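EH1AB1 (Metagenome, PDB 6I8F) hydrolyses esters, probably through a serine nucleophile carried on an alpha/beta-hydrolase fold. Local coordinates at residues Ser77-Arg82 with Ile145-Ala150; Phe152-Ile155 with Ser161-Ala164; Leu169-Asp174 with Ala179-Val184. One frame throughout, in Å; residues are numbered along the deposited sequence.

Interaction 1 of 3, residues Ser77-Arg82 with Ile145-Ala150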
loop_
_atom_site.group_PDB
_atom_site.type_symbol
_atom_site.label_atom_id
_atom_site.label_comp_id
_atom_site.label_asym_id
_atom_site.label_seq_id
_atom_site.Cartn_x
_atom_site.Cartn_y
_atom_site.Cartn_z
ATOM N N SER A 77 -7.782 -31.766 16.790
ATOM C CA SER A 77 -6.492 -32.339 16.406
ATOM C C SER A 77 -5.362 -31.443 16.913
ATOM O O SER A 77 -5.590 -30.369 17.460
ATOM C CB SER A 77 -6.369 -32.535 14.905
ATOM O OG SER A 77 -6.086 -31.308 14.241
ATOM N N GLU A 78 -4.135 -31.914 16.709
ATOM C CA GLU A 78 -2.966 -31.081 16.858
ATOM C C GLU A 78 -2.962 -30.076 15.697
ATOM O O GLU A 78 -3.355 -30.404 14.575
ATOM C CB GLU A 78 -1.698 -31.935 16.876
ATOM C CG GLU A 78 -0.497 -31.199 17.430
ATOM C CD GLU A 78 0.847 -31.806 17.079
ATOM O OE1 GLU A 78 0.885 -32.729 16.242
ATOM O OE2 GLU A 78 1.855 -31.345 17.643
ATOM N N ILE A 79 -2.577 -28.836 15.997
ATOM C CA ILE A 79 -2.240 -27.864 14.969
ATOM C C ILE A 79 -0.758 -27.540 15.116
ATOM O O ILE A 79 -0.319 -27.141 16.179
ATOM C CB ILE A 79 -3.110 -26.602 15.068
ATOM C CG1 ILE A 79 -4.599 -26.936 14.930
ATOM C CG2 ILE A 79 -2.662 -25.570 14.036
ATOM C CD1 ILE A 79 -5.505 -25.834 15.425
ATOM N N ARG A 80 -0.013 -27.738 14.029
ATOM C CA ARG A 80 1.397 -27.493 13.995
ATOM C C ARG A 80 1.635 -26.065 13.493
ATOM O O ARG A 80 0.865 -25.523 12.694
ATOM C CB ARG A 80 2.071 -28.546 13.116
ATOM C CG ARG A 80 2.068 -29.938 13.736
ATOM C CD ARG A 80 2.580 -30.983 12.764
ATOM N NE ARG A 80 1.745 -31.052 11.570
ATOM C CZ ARG A 80 2.019 -31.773 10.486
ATOM N NH1 ARG A 80 3.108 -32.524 10.444
ATOM N NH2 ARG A 80 1.201 -31.743 9.449
ATOM N N PHE A 81 2.729 -25.471 13.958
ATOM C CA PHE A 81 3.121 -24.140 13.527
ATOM C C PHE A 81 4.632 -24.118 13.281
ATOM O O PHE A 81 5.383 -24.975 13.781
ATOM C CB PHE A 81 2.714 -23.104 14.572
ATOM C CG PHE A 81 3.332 -23.342 15.924
ATOM C CD1 PHE A 81 4.630 -22.926 16.188
ATOM C CD2 PHE A 81 2.634 -24.012 16.916
ATOM C CE1 PHE A 81 5.211 -23.169 17.425
ATOM C CE2 PHE A 81 3.211 -24.238 18.158
ATOM C CZ PHE A 81 4.504 -23.824 18.408
ATOM N N ARG A 82 5.067 -23.111 12.520
ATOM C CA ARG A 82 6.473 -22.815 12.378
ATOM C C ARG A 82 6.665 -21.308 12.569
ATOM O O ARG A 82 5.995 -20.509 11.927
ATOM C CB ARG A 82 6.977 -23.334 11.034
ATOM C CG ARG A 82 8.420 -22.951 10.745
ATOM C CD ARG A 82 8.929 -23.631 9.504
ATOM N NE ARG A 82 8.915 -25.079 9.624
ATOM C CZ ARG A 82 8.975 -25.907 8.588
ATOM N NH1 ARG A 82 9.210 -25.435 7.376
ATOM N NH2 ARG A 82 8.771 -27.201 8.762
ATOM N N ILE A 145 -11.299 -23.629 8.608
ATOM C CA ILE A 145 -11.632 -22.326 9.181
ATOM C C ILE A 145 -11.592 -22.427 10.709
ATOM O O ILE A 145 -11.083 -21.524 11.364
ATOM C CB ILE A 145 -13.004 -21.836 8.657
ATOM C CG1 ILE A 145 -12.961 -21.504 7.164
ATOM C CG2 ILE A 145 -13.559 -20.670 9.480
ATOM C CD1 ILE A 145 -11.932 -20.488 6.768
ATOM N N ASP A 146 -12.158 -23.513 11.252
ATOM C CA ASP A 146 -12.164 -23.763 12.692
ATOM C C ASP A 146 -10.729 -23.744 13.232
ATOM O O ASP A 146 -10.470 -23.117 14.256
ATOM C CB ASP A 146 -12.857 -25.081 13.053
ATOM C CG ASP A 146 -14.380 -25.039 12.963
ATOM O OD1 ASP A 146 -14.945 -23.941 12.835
ATOM O OD2 ASP A 146 -14.988 -26.105 13.017
ATOM N N ASP A 147 -9.813 -24.429 12.539
ATOM C CA ASP A 147 -8.400 -24.481 12.933
ATOM C C ASP A 147 -7.773 -23.088 12.842
ATOM O O ASP A 147 -7.007 -22.704 13.710
ATOM C CB ASP A 147 -7.614 -25.476 12.076
ATOM C CG ASP A 147 -7.880 -26.926 12.435
ATOM O OD1 ASP A 147 -7.303 -27.803 11.776
ATOM O OD2 ASP A 147 -8.677 -27.168 13.370
ATOM N N GLY A 148 -8.090 -22.350 11.774
ATOM C CA GLY A 148 -7.529 -21.005 11.571
ATOM C C GLY A 148 -7.890 -20.085 12.726
ATOM O O GLY A 148 -7.047 -19.385 13.292
ATOM N N ILE A 149 -9.174 -20.106 13.078
ATOM C CA ILE A 149 -9.690 -19.351 14.197
ATOM C C ILE A 149 -9.018 -19.827 15.493
ATOM O O ILE A 149 -8.556 -18.990 16.261
ATOM C CB ILE A 149 -11.226 -19.427 14.249
ATOM C CG1 ILE A 149 -11.847 -18.742 13.027
ATOM C CG2 ILE A 149 -11.749 -18.835 15.551
ATOM C CD1 ILE A 149 -13.314 -19.058 12.814
ATOM N N ALA A 150 -8.944 -21.145 15.729
ATOM C CA ALA A 150 -8.376 -21.654 16.998
ATOM C C ALA A 150 -6.897 -21.247 17.118
ATOM O O ALA A 150 -6.433 -20.916 18.203
ATOM C CB ALA A 150 -8.548 -23.151 17.129
HETATM O O HOH W 1 -8.218 -29.077 15.226
#
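Ile79 and Asp147 carry this contact between the second strand of the central sheet and the helix lying over it. The end of the isoleucine does the touching: CD1 lies 3.9 Å from the backbone O of Asp147 and 4.0 Å from its carboxylate carbon CG, a van der Waals contact of a methyl with the carboxylate and the backbone carbonyl. With CG1 beside the backbone N (chi1 -59°) and the chain extended beyond it (chi2 163°), Ile79 sends CD1 out to the helix. The same methyl reaches the CB of Ala150 at a looser 4.4 Å, one turn further along.

A water supplies the polar half of the contact. It donates to OD2 of Asp147 at 2.7 Å and to OG of Ser77 at 3.2 Å, joining two side chains that do not bond directly. Ser77 OG in turn donates to the O of Glu78 at 2.9 Å, from above the carbonyl plane, which helps fix the hydroxyl for the water. On the other carboxylate oxygen, OD1, Asp147 forms a salt bridge with Arg134, which probably favours its ionised form.

Strand 78-85 runs between strands 66-73 and 127-132, where Ile79 also packs on Phe72 and Ile131, while Ile145 and Ile149 of helix 143-157 lean on helix 176-190.

Interaction 2 of 3, residues Phe152-Ile155 with Ser161-Ala164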
loop_
_atom_site.group_PDB
_atom_site.type_symbol
_atom_site.label_atom_id
_atom_site.label_comp_id
_atom_site.label_asym_id
_atom_site.label_seq_id
_atom_site.Cartn_x
_atom_site.Cartn_y
_atom_site.Cartn_z
ATOM N N PHE A 152 -5.394 -18.523 15.915
ATOM C CA PHE A 152 -5.308 -17.109 16.273
ATOM C C PHE A 152 -5.669 -16.897 17.750
ATOM O O PHE A 152 -4.955 -16.199 18.480
ATOM C CB PHE A 152 -6.194 -16.225 15.393
ATOM C CG PHE A 152 -6.252 -14.819 15.926
ATOM C CD1 PHE A 152 -5.155 -13.984 15.813
ATOM C CD2 PHE A 152 -7.346 -14.379 16.650
ATOM C CE1 PHE A 152 -5.166 -12.718 16.383
ATOM C CE2 PHE A 152 -7.362 -13.110 17.211
ATOM C CZ PHE A 152 -6.274 -12.279 17.069
ATOM N N ARG A 153 -6.788 -17.483 18.190
ATOM C CA ARG A 153 -7.227 -17.335 19.598
ATOM C C ARG A 153 -6.123 -17.871 20.528
ATOM O O ARG A 153 -5.795 -17.255 21.518
ATOM C CB ARG A 153 -8.557 -18.058 19.840
ATOM C CG ARG A 153 -9.778 -17.418 19.197
ATOM C CD ARG A 153 -11.066 -18.119 19.603
ATOM N NE ARG A 153 -12.265 -17.426 19.136
ATOM C CZ ARG A 153 -13.418 -18.014 18.787
ATOM N NH1 ARG A 153 -13.504 -19.336 18.719
ATOM N NH2 ARG A 153 -14.477 -17.275 18.493
ATOM N N HIS A 154 -5.535 -19.020 20.184
ATOM C CA HIS A 154 -4.525 -19.666 21.034
ATOM C C HIS A 154 -3.253 -18.806 21.143
ATOM O O HIS A 154 -2.695 -18.623 22.232
ATOM C CB HIS A 154 -4.199 -21.063 20.509
ATOM C CG HIS A 154 -3.175 -21.769 21.332
ATOM N ND1 HIS A 154 -3.498 -22.416 22.514
ATOM C CD2 HIS A 154 -1.839 -21.894 21.177
ATOM C CE1 HIS A 154 -2.404 -22.934 23.038
ATOM N NE2 HIS A 154 -1.370 -22.631 22.233
ATOM N N ILE A 155 -2.767 -18.304 20.004
ATOM C CA ILE A 155 -1.565 -17.438 20.001
ATOM C C ILE A 155 -1.878 -16.100 20.691
ATOM O O ILE A 155 -1.063 -15.619 21.485
ATOM C CB ILE A 155 -1.016 -17.280 18.577
ATOM C CG1 ILE A 155 -0.482 -18.632 18.086
ATOM C CG2 ILE A 155 0.033 -16.177 18.527
ATOM C CD1 ILE A 155 -0.419 -18.789 16.586
ATOM N N SER A 161 4.194 -16.608 25.163
ATOM C CA SER A 161 4.784 -17.930 24.935
ATOM C C SER A 161 5.319 -18.025 23.507
ATOM O O SER A 161 6.269 -18.730 23.259
ATOM C CB SER A 161 3.805 -19.066 25.181
ATOM O OG SER A 161 2.972 -18.796 26.294
ATOM N N PHE A 162 4.656 -17.339 22.570
ATOM C CA PHE A 162 5.047 -17.351 21.164
ATOM C C PHE A 162 5.965 -16.159 20.836
ATOM O O PHE A 162 6.244 -15.908 19.671
ATOM C CB PHE A 162 3.785 -17.358 20.296
ATOM C CG PHE A 162 2.995 -18.639 20.372
ATOM C CD1 PHE A 162 2.012 -18.811 21.334
ATOM C CD2 PHE A 162 3.260 -19.688 19.501
ATOM C CE1 PHE A 162 1.305 -19.998 21.416
ATOM C CE2 PHE A 162 2.542 -20.871 19.579
ATOM C CZ PHE A 162 1.573 -21.027 20.541
ATOM N N GLY A 163 6.443 -15.438 21.861
ATOM C CA GLY A 163 7.334 -14.290 21.687
ATOM C C GLY A 163 6.685 -13.182 20.869
ATOM O O GLY A 163 7.368 -12.480 20.093
ATOM N N ALA A 164 5.372 -13.024 21.063
ATOM C CA ALA A 164 4.536 -12.120 20.313
ATOM C C ALA A 164 4.060 -10.968 21.196
ATOM O O ALA A 164 3.617 -11.168 22.334
ATOM C CB ALA A 164 3.354 -12.852 19.731
#
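The phenyl ring of Phe162 receives Ile155 on one face and His154 at its rim. CG1 of Ile155 stands over the ring centre, 3.8 Å from the centroid and only 4° off the normal, a CH-pi contact of nearly ideal direction. With chi1 at -67°, CG1 lies beside the isoleucine's own backbone N and is the branch presented to the ring, while CG2 is anti to that N. The histidine meets the phenylalanine rim to rim, its CD2 3.6 Å from CZ of Phe162; the planes are turned 83° apart, yet neither ring lies over the other's face.

In this alpha/beta-hydrolase fold, helix 143-157 packs on the central sheet, and the loop that follows turns back to lead into the short strand 164-165. Phe162 packs that loop against the C-terminal part of the helix, and also touches Ile129 and meets Phe81 of the sheet edge-to-face. Replacing Phe162 with an alanine would remove the ring, and is likely to open a gap against CG1 of Ile155 and leave the His154 edge without this partner. His154 also stacks on Phe72 of strand 66-73, while Phe162 meets it at the edge.

Interaction 3 of 3, residues Leu169-Asp174 with Ala179-Val184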
loop_
_atom_site.group_PDB
_atom_site.type_symbol
_atom_site.label_atom_id
_atom_site.label_comp_id
_atom_site.label_asym_id
_atom_site.label_seq_id
_atom_site.Cartn_x
_atom_site.Cartn_y
_atom_site.Cartn_z
ATOM N N LEU A 169 -0.594 -8.197 16.705
ATOM C CA LEU A 169 -0.857 -9.532 16.191
ATOM C C LEU A 169 -1.654 -9.409 14.893
ATOM O O LEU A 169 -2.811 -9.024 14.933
ATOM C CB LEU A 169 -1.677 -10.285 17.243
ATOM C CG LEU A 169 -1.119 -11.612 17.722
ATOM C CD1 LEU A 169 0.326 -11.460 18.184
ATOM C CD2 LEU A 169 -1.988 -12.151 18.847
ATOM N N ALA A 170 -1.033 -9.740 13.760
ATOM C CA ALA A 170 -1.713 -9.715 12.473
ATOM C C ALA A 170 -2.137 -11.137 12.098
ATOM O O ALA A 170 -1.561 -12.111 12.578
ATOM C CB ALA A 170 -0.793 -9.143 11.423
ATOM N N VAL A 171 -3.095 -11.234 11.182
ATOM C CA VAL A 171 -3.368 -12.466 10.448
ATOM C C VAL A 171 -3.202 -12.171 8.957
ATOM O O VAL A 171 -3.353 -11.022 8.512
ATOM C CB VAL A 171 -4.775 -13.023 10.731
ATOM C CG1 VAL A 171 -4.897 -13.473 12.173
ATOM C CG2 VAL A 171 -5.882 -12.032 10.367
ATOM N N GLY A 172 -2.892 -13.213 8.193
ATOM C CA GLY A 172 -2.755 -13.059 6.782
ATOM C C GLY A 172 -2.643 -14.388 6.090
ATOM O O GLY A 172 -2.497 -15.415 6.708
ATOM N N GLY A 173 -2.711 -14.343 4.770
ATOM C CA GLY A 173 -2.630 -15.549 3.971
ATOM C C GLY A 173 -2.907 -15.252 2.521
ATOM O O GLY A 173 -3.364 -14.160 2.198
ATOM N N ASP A 174 -2.605 -16.231 1.667
ATOM C CA ASP A 174 -2.774 -16.122 0.231
ATOM C C ASP A 174 -3.957 -17.005 -0.201
ATOM O O ASP A 174 -4.072 -18.140 0.244
ATOM C CB ASP A 174 -1.475 -16.476 -0.502
ATOM C CG ASP A 174 -0.962 -17.888 -0.250
ATOM O OD1 ASP A 174 -0.644 -18.192 0.921
ATOM O OD2 ASP A 174 -0.879 -18.668 -1.233
ATOM N N ALA A 179 -8.794 -15.812 2.502
ATOM C CA ALA A 179 -10.167 -15.976 2.939
ATOM C C ALA A 179 -10.163 -16.295 4.436
ATOM O O ALA A 179 -10.883 -15.662 5.199
ATOM C CB ALA A 179 -10.852 -17.045 2.125
ATOM N N MET A 180 -9.310 -17.243 4.839
ATOM C CA MET A 180 -9.195 -17.654 6.245
ATOM C C MET A 180 -8.908 -16.432 7.119
ATOM O O MET A 180 -9.551 -16.238 8.141
ATOM C CB MET A 180 -8.076 -18.678 6.450
ATOM C CG MET A 180 -8.187 -19.416 7.777
ATOM S SD MET A 180 -7.152 -20.901 7.870
ATOM C CE MET A 180 -7.958 -21.986 6.698
ATOM N N ALA A 181 -7.917 -15.626 6.712
ATOM C CA ALA A 181 -7.530 -14.445 7.466
ATOM C C ALA A 181 -8.727 -13.495 7.581
ATOM O O ALA A 181 -9.015 -13.006 8.657
ATOM C CB ALA A 181 -6.336 -13.767 6.830
ATOM N N ALA A 182 -9.424 -13.246 6.471
ATOM C CA ALA A 182 -10.562 -12.326 6.502
ATOM C C ALA A 182 -11.624 -12.839 7.482
ATOM O O ALA A 182 -12.209 -12.071 8.266
ATOM C CB ALA A 182 -11.137 -12.152 5.120
ATOM N N VAL A 183 -11.880 -14.145 7.413
ATOM C CA VAL A 183 -12.937 -14.782 8.193
ATOM C C VAL A 183 -12.563 -14.768 9.675
ATOM O O VAL A 183 -13.430 -14.522 10.499
ATOM C CB VAL A 183 -13.239 -16.197 7.672
ATOM C CG1 VAL A 183 -14.072 -17.012 8.658
ATOM C CG2 VAL A 183 -13.924 -16.135 6.321
ATOM N N VAL A 184 -11.284 -15.015 10.007
ATOM C CA VAL A 184 -10.833 -14.961 11.405
ATOM C C VAL A 184 -11.190 -13.599 12.013
ATOM O O VAL A 184 -11.676 -13.532 13.140
ATOM C CB VAL A 184 -9.327 -15.261 11.566
ATOM C CG1 VAL A 184 -8.829 -14.926 12.967
ATOM C CG2 VAL A 184 -9.006 -16.709 11.227
#
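Ala181 sits against the backbone of Gly172, within the beta-alpha-beta unit formed by strand 169-174, helix 176-190 and strand 198-202. The tight turn between this strand and helix carries a GxSxG pattern, consistent with the nucleophile elbow of alpha/beta hydrolases, where Ser175 would be the nucleophile. The segments run nearly antiparallel, their axes at 150° and 6.6 Å apart at the closest.

The tight part is the meeting of Ala181 with Gly172. The small methyl of Ala181 rests on the glycine backbone, CB to Gly172 CA 3.7 Å, with the two CA atoms 5.0 Å apart. Gly173 follows with its N 4.2 Å from the same methyl.

Toward Val184 the fit is looser, although this side too is buried rather than open to solvent: Phe152 of helix 143-157 packs on both Val171 and Val184. At the other end of the strand, Asp174 turns from the helix and bonds to Tyr99 and His113. Val171 spans the two regimes: CG1 lies 4.3 Å from CG1 of Val184, while CG2, placed between the backbone N and the carbonyl carbon by a chi1 of -66°, approaches the backbone O of Ala181 to 3.7 Å.

Followed from the N terminus, the three contacts come in series, none nested in or crossing another. Interaction 1 closes the longest excursion, 62 residues that include two further strands of the sheet, and brings helix 143-157 back onto strand 78-85. Interaction 2 opens on the same helix and closes after only five intervening residues, the first two still helical. Interaction 3 follows, four residues separating its two segments. Packing contacts join them: Phe81 meets Phe162 between interactions 1 and 2, Phe152 touches Val171 and Val184 between 2 and 3, and the CA of Gly148 lies against Met180 between 1 and 3. Helix 143-157 thus links the antiparallel side of the sheet to its centre.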